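Local coordinates for protein NADP-dependent glyceraldehyde-3-phosphate dehydrogenase (Bacillus halodurans, PDB 3PRL) that probably catalyses the NADP-dependent, non-phosphorylating oxidation of glyceraldehyde 3-phosphate as a member of the aldehyde dehydrogenase family, at residues S32-G37 with E98-K103; W80-E85 with I116-A121; E149-G154 with R475-V480. All blocks are in the same frame, centred on the assembly; numbering follows the deposited sequence.

Contact 1: residues S32-G37 with E98-K103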
# COMPACT_ATOMS: atom_id res chain seq x y z
N SER D 32 42.03 15.62 16.26
CA SER D 32 42.40 15.39 17.65
C SER D 32 41.24 14.89 18.52
O SER D 32 40.06 15.25 18.30
CB SER D 32 42.99 16.67 18.24
OG SER D 32 44.27 16.92 17.69
N ALA D 33 41.57 14.06 19.50
CA ALA D 33 40.60 13.64 20.50
C ALA D 33 40.16 14.91 21.23
O ALA D 33 41.01 15.67 21.69
CB ALA D 33 41.25 12.65 21.48
N PRO D 34 38.84 15.18 21.29
CA PRO D 34 38.39 16.35 22.06
C PRO D 34 38.66 16.25 23.57
O PRO D 34 38.88 17.26 24.21
CB PRO D 34 36.87 16.38 21.82
CG PRO D 34 36.67 15.63 20.58
CD PRO D 34 37.72 14.57 20.55
N ALA D 35 38.61 15.04 24.14
CA ALA D 35 38.78 14.87 25.58
C ALA D 35 40.22 15.17 26.01
O ALA D 35 40.44 15.68 27.11
CB ALA D 35 38.35 13.47 26.04
N SER D 36 41.16 14.88 25.10
CA SER D 36 42.59 14.93 25.37
C SER D 36 43.31 16.12 24.74
O SER D 36 44.14 16.77 25.38
CB SER D 36 43.26 13.67 24.82
OG SER D 36 42.72 12.48 25.35
N GLY D 37 43.02 16.37 23.46
CA GLY D 37 43.90 17.17 22.61
C GLY D 37 45.00 16.34 21.94
O GLY D 37 45.78 16.88 21.15
N GLU D 98 37.33 10.15 18.77
CA GLU D 98 37.25 11.22 17.75
C GLU D 98 36.19 12.28 18.05
O GLU D 98 36.42 13.47 17.84
CB GLU D 98 36.98 10.63 16.35
CG GLU D 98 37.58 11.42 15.18
CD GLU D 98 37.05 10.99 13.81
OE1 GLU D 98 36.42 9.91 13.69
OE2 GLU D 98 37.27 11.74 12.83
N VAL D 99 35.03 11.81 18.51
CA VAL D 99 33.92 12.70 18.82
C VAL D 99 33.58 12.70 20.32
O VAL D 99 32.59 13.30 20.75
CB VAL D 99 32.71 12.45 17.88
CG1 VAL D 99 33.14 12.55 16.41
CG2 VAL D 99 32.05 11.09 18.15
N ALA D 100 34.45 12.06 21.11
CA ALA D 100 34.31 11.98 22.57
C ALA D 100 32.98 11.38 23.06
O ALA D 100 32.36 11.88 24.01
CB ALA D 100 34.59 13.35 23.21
N LYS D 101 32.57 10.29 22.42
CA LYS D 101 31.33 9.60 22.77
C LYS D 101 31.61 8.48 23.78
O LYS D 101 32.51 7.69 23.57
CB LYS D 101 30.70 9.03 21.50
CG LYS D 101 29.44 8.20 21.68
CD LYS D 101 28.74 7.98 20.35
CE LYS D 101 28.26 9.31 19.73
NZ LYS D 101 27.09 9.14 18.83
N PRO D 102 30.82 8.39 24.87
CA PRO D 102 30.99 7.31 25.85
C PRO D 102 31.20 5.93 25.18
O PRO D 102 30.49 5.58 24.24
CB PRO D 102 29.68 7.32 26.64
CG PRO D 102 29.09 8.67 26.42
CD PRO D 102 29.61 9.21 25.13
N LYS D 103 32.18 5.16 25.67
CA LYS D 103 32.69 3.93 25.02
C LYS D 103 31.64 2.94 24.51
O LYS D 103 31.67 2.55 23.33
CB LYS D 103 33.64 3.19 25.98
CG LYS D 103 34.16 1.85 25.46
CD LYS D 103 34.81 1.06 26.59
CE LYS D 103 36.32 1.03 26.46
NZ LYS D 103 36.73 -0.07 25.53

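Contact 2: residues W80-E85 with I116-A121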
# COMPACT_ATOMS: atom_id res chain seq x y z
N TRP D 80 28.36 -5.33 3.85
CA TRP D 80 28.89 -4.16 4.53
C TRP D 80 28.49 -4.20 6.00
O TRP D 80 29.31 -3.97 6.87
CB TRP D 80 28.35 -2.90 3.84
CG TRP D 80 28.75 -1.58 4.42
CD1 TRP D 80 29.87 -1.29 5.15
CD2 TRP D 80 28.03 -0.36 4.28
NE1 TRP D 80 29.88 0.04 5.47
CE2 TRP D 80 28.76 0.64 4.95
CE3 TRP D 80 26.84 -0.00 3.63
CZ2 TRP D 80 28.34 1.97 5.01
CZ3 TRP D 80 26.41 1.31 3.70
CH2 TRP D 80 27.16 2.28 4.38
N ALA D 81 27.21 -4.51 6.25
CA ALA D 81 26.67 -4.59 7.61
C ALA D 81 27.42 -5.63 8.43
O ALA D 81 27.80 -5.36 9.59
CB ALA D 81 25.21 -4.92 7.58
N ASP D 82 27.64 -6.80 7.83
CA ASP D 82 28.40 -7.87 8.50
C ASP D 82 29.79 -7.41 8.92
O ASP D 82 30.19 -7.60 10.07
CB ASP D 82 28.50 -9.12 7.61
CG ASP D 82 27.14 -9.66 7.16
OD1 ASP D 82 26.09 -9.14 7.61
OD2 ASP D 82 27.12 -10.60 6.35
N LEU D 83 30.52 -6.80 7.98
CA LEU D 83 31.87 -6.32 8.26
C LEU D 83 31.88 -5.22 9.32
O LEU D 83 32.82 -5.14 10.10
CB LEU D 83 32.58 -5.83 6.98
CG LEU D 83 32.81 -6.77 5.79
CD1 LEU D 83 33.83 -6.17 4.82
CD2 LEU D 83 33.24 -8.19 6.20
N LEU D 84 30.87 -4.35 9.35
CA LEU D 84 30.82 -3.33 10.41
C LEU D 84 30.65 -3.98 11.79
O LEU D 84 31.42 -3.72 12.71
CB LEU D 84 29.74 -2.26 10.14
CG LEU D 84 29.87 -1.34 8.90
CD1 LEU D 84 28.59 -0.51 8.64
CD2 LEU D 84 31.06 -0.43 8.94
N GLU D 85 29.67 -4.86 11.91
CA GLU D 85 29.40 -5.62 13.13
C GLU D 85 30.65 -6.35 13.62
O GLU D 85 30.99 -6.29 14.81
CB GLU D 85 28.30 -6.62 12.82
CG GLU D 85 27.84 -7.51 13.93
CD GLU D 85 26.56 -8.20 13.53
OE1 GLU D 85 26.62 -9.37 13.10
OE2 GLU D 85 25.50 -7.54 13.58
N ILE D 116 20.54 -0.80 10.79
CA ILE D 116 19.88 0.10 9.84
C ILE D 116 20.17 -0.28 8.39
O ILE D 116 19.27 -0.19 7.53
CB ILE D 116 20.25 1.60 10.07
CG1 ILE D 116 19.53 2.16 11.30
CG2 ILE D 116 19.83 2.45 8.89
CD1 ILE D 116 20.34 3.26 12.02
N ILE D 117 21.40 -0.68 8.11
CA ILE D 117 21.81 -1.06 6.77
C ILE D 117 21.09 -2.35 6.31
O ILE D 117 20.67 -2.44 5.15
CB ILE D 117 23.35 -1.20 6.67
CG1 ILE D 117 24.01 0.18 6.83
CG2 ILE D 117 23.79 -1.88 5.36
CD1 ILE D 117 25.45 0.11 7.20
N ARG D 118 20.93 -3.32 7.21
CA ARG D 118 20.25 -4.57 6.82
C ARG D 118 18.76 -4.34 6.56
O ARG D 118 18.23 -4.83 5.57
CB ARG D 118 20.47 -5.66 7.87
CG ARG D 118 21.91 -6.11 7.95
CD ARG D 118 22.01 -7.50 8.48
NE ARG D 118 23.15 -7.64 9.37
CZ ARG D 118 23.11 -7.42 10.68
NH1 ARG D 118 21.96 -7.05 11.26
NH2 ARG D 118 24.20 -7.57 11.41
N HIS D 119 18.12 -3.58 7.43
CA HIS D 119 16.69 -3.29 7.35
C HIS D 119 16.32 -2.43 6.15
O HIS D 119 15.23 -2.57 5.60
CB HIS D 119 16.23 -2.62 8.63
CG HIS D 119 14.76 -2.72 8.87
ND1 HIS D 119 14.20 -3.73 9.62
CD2 HIS D 119 13.73 -1.96 8.43
CE1 HIS D 119 12.89 -3.57 9.65
NE2 HIS D 119 12.58 -2.51 8.92
N THR D 120 17.24 -1.53 5.78
CA THR D 120 17.20 -0.70 4.57
C THR D 120 17.30 -1.58 3.32
O THR D 120 16.55 -1.38 2.36
CB THR D 120 18.39 0.35 4.56
OG1 THR D 120 18.21 1.32 5.59
CG2 THR D 120 18.48 1.08 3.25
N ALA D 121 18.29 -2.47 3.31
CA ALA D 121 18.42 -3.47 2.23
C ALA D 121 17.11 -4.25 1.99
O ALA D 121 16.63 -4.28 0.84
CB ALA D 121 19.55 -4.42 2.50

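Contact 3: residues E149-G154 with R475-V480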
# COMPACT_ATOMS: atom_id res chain seq x y z
N GLU D 149 6.96 2.68 -11.64
CA GLU D 149 8.03 2.15 -10.82
C GLU D 149 8.82 3.30 -10.21
O GLU D 149 8.48 4.47 -10.47
CB GLU D 149 8.92 1.22 -11.65
CG GLU D 149 8.34 -0.18 -11.83
CD GLU D 149 9.07 -1.03 -12.88
OE1 GLU D 149 9.30 -0.52 -14.01
OE2 GLU D 149 9.43 -2.20 -12.56
N ARG D 150 9.83 2.97 -9.40
CA ARG D 150 10.78 3.95 -8.86
C ARG D 150 12.18 3.85 -9.47
O ARG D 150 12.73 2.77 -9.62
CB ARG D 150 10.91 3.81 -7.34
CG ARG D 150 9.63 4.14 -6.63
CD ARG D 150 9.88 5.02 -5.45
NE ARG D 150 8.80 5.97 -5.37
CZ ARG D 150 8.92 7.29 -5.39
NH1 ARG D 150 10.12 7.87 -5.43
NH2 ARG D 150 7.82 8.03 -5.34
N GLU D 151 12.74 5.01 -9.79
CA GLU D 151 14.03 5.13 -10.47
C GLU D 151 14.98 5.95 -9.59
O GLU D 151 14.55 6.97 -9.05
CB GLU D 151 13.81 5.82 -11.82
CG GLU D 151 15.06 6.32 -12.59
CD GLU D 151 15.77 5.25 -13.41
OE1 GLU D 151 15.82 4.08 -12.99
OE2 GLU D 151 16.33 5.59 -14.47
N PRO D 152 16.25 5.53 -9.45
CA PRO D 152 17.21 6.40 -8.74
C PRO D 152 17.25 7.81 -9.34
O PRO D 152 16.96 7.99 -10.52
CB PRO D 152 18.57 5.72 -8.99
CG PRO D 152 18.31 4.55 -9.94
CD PRO D 152 16.84 4.23 -9.83
N LEU D 153 17.61 8.80 -8.54
CA LEU D 153 17.77 10.16 -9.05
C LEU D 153 19.13 10.35 -9.75
O LEU D 153 19.22 11.11 -10.72
CB LEU D 153 17.58 11.20 -7.93
CG LEU D 153 16.29 11.22 -7.08
CD1 LEU D 153 16.57 11.83 -5.71
CD2 LEU D 153 15.14 11.98 -7.77
N GLY D 154 20.18 9.65 -9.29
CA GLY D 154 21.54 9.85 -9.83
C GLY D 154 22.69 9.77 -8.82
O GLY D 154 22.92 8.74 -8.21
N ARG D 475 12.41 8.53 -7.75
CA ARG D 475 11.33 9.27 -8.40
C ARG D 475 10.52 8.26 -9.23
O ARG D 475 10.99 7.14 -9.51
CB ARG D 475 11.88 10.44 -9.27
CG ARG D 475 12.94 10.08 -10.40
CD ARG D 475 12.29 9.59 -11.72
NE ARG D 475 13.19 9.53 -12.88
CZ ARG D 475 12.77 9.32 -14.13
NH1 ARG D 475 11.47 9.13 -14.39
NH2 ARG D 475 13.64 9.29 -15.14
N GLU D 476 9.30 8.66 -9.61
CA GLU D 476 8.44 7.80 -10.38
C GLU D 476 8.93 7.71 -11.82
O GLU D 476 9.40 8.69 -12.41
CB GLU D 476 6.98 8.26 -10.33
CG GLU D 476 6.26 7.92 -9.01
CD GLU D 476 6.29 9.06 -8.01
OE1 GLU D 476 7.17 9.94 -8.10
OE2 GLU D 476 5.41 9.09 -7.12
N ARG D 477 8.82 6.50 -12.33
CA ARG D 477 9.16 6.15 -13.69
C ARG D 477 7.91 5.50 -14.29
O ARG D 477 7.52 4.41 -13.87
CB ARG D 477 10.34 5.18 -13.68
CG ARG D 477 10.66 4.60 -15.05
CD ARG D 477 12.15 4.35 -15.33
NE ARG D 477 12.26 4.56 -16.76
CZ ARG D 477 12.93 5.53 -17.35
NH1 ARG D 477 13.70 6.38 -16.67
NH2 ARG D 477 12.87 5.63 -18.67
N VAL D 478 7.28 6.18 -15.24
CA VAL D 478 6.00 5.70 -15.79
C VAL D 478 6.17 5.23 -17.25
O VAL D 478 6.75 5.95 -18.06
CB VAL D 478 4.89 6.81 -15.72
CG1 VAL D 478 3.53 6.29 -16.21
CG2 VAL D 478 4.78 7.40 -14.30
N THR D 479 5.66 4.03 -17.54
CA THR D 479 5.59 3.51 -18.89
C THR D 479 4.12 3.24 -19.17
O THR D 479 3.46 2.51 -18.41
CB THR D 479 6.36 2.19 -19.06
OG1 THR D 479 7.67 2.33 -18.52
CG2 THR D 479 6.47 1.82 -20.52
N VAL D 480 3.60 3.85 -20.22
CA VAL D 480 2.22 3.66 -20.58
C VAL D 480 2.15 2.74 -21.79
O VAL D 480 2.74 3.04 -22.84
CB VAL D 480 1.53 4.98 -20.91
CG1 VAL D 480 0.08 4.73 -21.30
CG2 VAL D 480 1.67 6.02 -19.77

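Contact 1: residues S32-G37 with E98-K103
Pro34 and Ala100 turn their CB atoms toward each other where the loop of a beta hairpin, strands 28-32 and 39-44, settles on the link between helices 88-98 and 103-124. The methyl of Ala100 lies against CB and CG of the proline ring, with Pro34 CB 4.0 Å and Pro34 CG 4.1 Å from Ala100 CB. The side-chain contact is apolar, and no hydrogen bond joins the two segments. Ala100 has left-handed helical backbone angles (57/44), which a short methyl tolerates better than a branched side chain and which turn the chain away after Val99 has left the helix. Proline suits the hairpin loop because its ring holds phi at -66° and offers compact apolar carbons. Beyond it, Gly37 takes up positive phi, where a side chain would collide with the preceding carbonyl oxygen, and Gly37 N closes the loop on Ala33 O at 2.8 Å.

Toward residues 32-37 Glu98 offers its backbone. Its CB points away from them, its side chain runs past Leu40 of strand 39-44, and its carboxylate binds Ser194 OG and Leu193 N at the start of helix 192-204, a setting that would probably favour the ionised form. Gln190, next to the NADP-binding Thr189, donates to Glu98 O, while Val99 packs near the NADP-binding Phe162. The link the loop rests on thus also borders, through Val99, a residue of the NADP site. The closest approach of the two segments is at the Glu98 carbonyl: the ring carbon Pro34 CD sits 3.2 Å from Glu98 O.

Contact 2: residues W80-E85 with I116-A121
Within the antiparallel pair formed by helices 70-86 and 103-124, Ile117 packs against Trp80, Ala81 and Leu84. The axes of the two short segments run 9.6 Å apart at 168°. Ile117 has CG1 anti to its carbonyl carbon (chi1 -67°) and extends from there, which carries its CD1 over the face of the Trp80 six-membered ring, 3.7 Å from the centroid and almost on the normal: a CH-pi contact. Leu84 CD1 rests on the same face of the indole and meets Ile117 CD1 at 3.5 Å. A beta-branched side chain suits this place, its two arms serving two neighbours: CD1 the indole, CG2 Ala81 CB at 4.0 Å. The indole nitrogen, buried, is satisfied by Met198 O of helix 192-204.

Toward solvent, Arg118 lays its CG against Ala81 CB, 3.5 Å away, and a bend at chi3 turns the edge of the guanidinium to two acids of the other helix. Glu85 OE2 forms a salt bridge with Arg118 NH2, 2.5 Å away but bent and weak as a hydrogen bond; Asp82 OD1 forms a long ion pair with Arg118 NE. Asp82, Glu85 and Arg118 thus form a salt-bridge network along an antiparallel helix pair.

Contact 3: residues E149-G154 with R475-V480
Glu151 and Arg475 come side by side through two different first torsions. In Glu151, CG stands opposite the backbone N (chi1 167°) before the chain bends at chi2; in Arg475, CG sits between the backbone N and the carbonyl carbon (chi1 56°), and the bend at chi2 lays the guanidinium forward along its own strand. Glu151 CG thus lies over one face of that guanidinium, 3.7 Å from Arg475 NE, with the carboxylate plane turned 88° against it. This course also lets Arg475 NH1 donate in its own plane to Glu476 O at 2.9 Å, which helps fix the group's rotation.

The backbones form an antiparallel pairing. Glu149 with Arg477 and Glu151 with Arg475 are hydrogen-bonded pairs, each joined by two bonds, such as Arg477 N to Glu149 O at 2.8 Å. Arg150 with Glu476 is the non-hydrogen-bonded pair between them. On the face of that middle pair, Arg150 NH2 reaches Glu476 OE2 at 3.2 Å in a salt bridge, while Arg150 NH1 binds Thr474 OG1. On the other face, Glu151 OE2 and Arg477 NH1 make a longer salt bridge of 3.5 Å. Long side chains suit Glu151, Arg475 and Arg477, whose ends reach a second subunit: Glu151 OE1 pairs with its Lys431, and Arg475 NH1 and Arg477 NH2 bind its Val435 O and Leu433 O. Just past the strand's end at Pro152, Leu153 CD2 packs on Arg475 CB at 3.9 Å.

As in other aldehyde dehydrogenases, these strands belong to the oligomerisation region. Strand 144-159 pairs with 129-133 and 474-482 and runs on to pair with 182-186 and 234-238 in the sheet of the coenzyme-binding domain; residues 478-480 align in parallel with a strand of the second subunit, carrying the sheet across the interface.

How the contacts relate
Helix 103-124 ties contacts 1 and 2 together: the link at 98-103 leads into it, and residues 116-121 lie farther along it. Their centres are 25 Å apart. The centre of contact 3 is 26 Å from that of contact 2 and 44 Å from that of contact 1; contacts 1 and 3 lie on opposite sides of the chain's centre. Proximity to the NADP site falls in the same order. The side chain of Val99 in contact 1 is about 4 Å from that of Phe162, that of Trp80 in contact 2 about 10 Å from that of Ser160; contact 3 is remote from the annotated sites. Contacts 2 and 3 instead both touch the second subunit.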